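Local coordinates for protein ACDH-11, isoform b (Caenorhabditis elegans, PDB 4Y9J) that belongs to the acyl-CoA dehydrogenase family and binds flavin-adenine dinucleotide within a four-chain assembly, at residues D117-D120 against P121-R125. Numbering follows the deposited sequence.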
loop_
_atom_site.group_PDB
_atom_site.type_symbol
_atom_site.label_atom_id
_atom_site.label_comp_id
_atom_site.label_asym_id
_atom_site.label_seq_id
_atom_site.Cartn_x
_atom_site.Cartn_y
_atom_site.Cartn_z
ATOM N N ASP B 117 46.019 0.921 10.465
ATOM C CA ASP B 117 47.372 0.522 10.979
ATOM C C ASP B 117 48.305 1.689 11.390
ATOM O O ASP B 117 48.946 1.612 12.433
ATOM C CB ASP B 117 48.031 -0.393 9.938
ATOM C CG ASP B 117 46.960 -1.088 9.006
ATOM O OD1 ASP B 117 46.046 -0.385 8.486
ATOM O OD2 ASP B 117 46.992 -2.319 8.803
ATOM N N SER B 118 48.333 2.790 10.637
ATOM C CA SER B 118 49.184 3.957 11.002
ATOM C C SER B 118 48.736 4.708 12.250
ATOM O O SER B 118 49.425 5.642 12.679
ATOM C CB SER B 118 49.221 4.983 9.860
ATOM O OG SER B 118 47.908 5.542 9.646
ATOM N N VAL B 119 47.569 4.373 12.822
ATOM C CA VAL B 119 47.073 5.114 13.956
ATOM C C VAL B 119 47.068 4.205 15.151
ATOM O O VAL B 119 46.712 3.042 15.058
ATOM C CB VAL B 119 45.634 5.631 13.720
ATOM C CG1 VAL B 119 45.088 6.381 14.916
ATOM C CG2 VAL B 119 45.574 6.512 12.501
ATOM N N ASP B 120 47.471 4.758 16.284
ATOM C CA ASP B 120 47.431 4.100 17.574
ATOM C C ASP B 120 46.031 3.476 17.913
ATOM O O ASP B 120 45.049 4.195 18.016
ATOM C CB ASP B 120 47.694 5.207 18.568
ATOM C CG ASP B 120 48.047 4.707 19.930
ATOM O OD1 ASP B 120 47.458 3.737 20.371
ATOM O OD2 ASP B 120 48.988 5.281 20.554
ATOM N N PRO B 121 45.967 2.173 18.225
ATOM C CA PRO B 121 44.630 1.584 18.433
ATOM C C PRO B 121 43.730 2.261 19.460
ATOM O O PRO B 121 42.481 2.304 19.284
ATOM C CB PRO B 121 44.950 0.155 18.846
ATOM C CG PRO B 121 46.238 -0.143 18.187
ATOM C CD PRO B 121 47.024 1.147 18.173
ATOM N N PHE B 122 44.318 2.823 20.515
ATOM C CA PHE B 122 43.477 3.465 21.544
ATOM C C PHE B 122 42.817 4.708 20.926
ATOM O O PHE B 122 41.662 4.997 21.187
ATOM C CB PHE B 122 44.305 3.703 22.847
ATOM C CG PHE B 122 44.233 5.090 23.408
ATOM C CD1 PHE B 122 45.035 6.081 22.901
ATOM C CD2 PHE B 122 43.435 5.371 24.461
ATOM C CE1 PHE B 122 45.005 7.357 23.423
ATOM C CE2 PHE B 122 43.402 6.635 24.998
ATOM C CZ PHE B 122 44.147 7.633 24.448
ATOM N N VAL B 123 43.563 5.409 20.066
ATOM C CA VAL B 123 43.055 6.618 19.440
ATOM C C VAL B 123 41.939 6.252 18.472
ATOM O O VAL B 123 40.901 6.866 18.429
ATOM C CB VAL B 123 44.186 7.370 18.697
ATOM C CG1 VAL B 123 43.657 8.385 17.681
ATOM C CG2 VAL B 123 45.109 8.039 19.718
ATOM N N ARG B 124 42.219 5.291 17.627
ATOM C CA ARG B 124 41.321 5.042 16.564
ATOM C C ARG B 124 39.990 4.471 17.021
ATOM O O ARG B 124 38.993 4.737 16.381
ATOM C CB ARG B 124 42.026 4.256 15.500
ATOM C CG ARG B 124 42.172 2.795 15.761
ATOM C CD ARG B 124 43.286 2.253 14.861
ATOM N NE ARG B 124 43.261 0.811 15.041
ATOM C CZ ARG B 124 44.295 -0.005 14.937
ATOM N NH1 ARG B 124 45.479 0.456 14.607
ATOM N NH2 ARG B 124 44.135 -1.286 15.214
ATOM N N ARG B 125 39.918 3.780 18.163
ATOM C CA ARG B 125 38.641 3.282 18.604
ATOM C C ARG B 125 37.839 4.426 19.201
ATOM O O ARG B 125 36.626 4.468 19.053
ATOM C CB ARG B 125 38.754 2.096 19.580
ATOM C CG ARG B 125 39.163 0.766 18.945
ATOM C CD ARG B 125 38.112 0.241 17.954
ATOM N NE ARG B 125 38.272 -1.173 17.658
ATOM C CZ ARG B 125 37.516 -1.881 16.828
ATOM N NH1 ARG B 125 36.539 -1.302 16.109
ATOM N NH2 ARG B 125 37.765 -3.174 16.699
#
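Arg124 reaches back along the chain to Val119, and its NH1 gives a hydrogen bond to Val119 O at 2.9 Å. The carbonyl is met almost head-on, nearly in line with the C=O bond, although the oxygen sits somewhat out of the guanidinium plane. Arg124 CG is flanked by both its own backbone N and C (chi1 79°), and the chain then runs extended from CG to NE, carrying the guanidinium back to the Val119 carbonyl. There Pro121 CG lies over one face near the rim, while NE bonds to Gly114 O, so two loop carbonyls hold the group.

Two sound bonds and a weak one open the helix. Asp120 is the N-cap of helix 121-135, in the N-terminal domain of this acyl-CoA dehydrogenase fold: its OD1 accepts from Phe122 N at 3.3 Å, on the anti side and 29° out of the carboxylate plane. With CG anti to the backbone N (chi1 -165°), and hence beside the carbonyl carbon, OD1 is placed near Phe122 N. Asp120 O accepts from Arg124 N at 3.1 Å and, weakly, from Val123 N.

The apolar part is small. Val119 CG1 touches Val123 CG1 at 3.7 Å, the two side chains crossing at about a right angle, and also lies against Arg124 CB at 3.8 Å. Both valines pack on Arg49 of helix 44-74, whereas Pro121 meets Glu383 and Phe122 meets Arg377, both of helix 352-383.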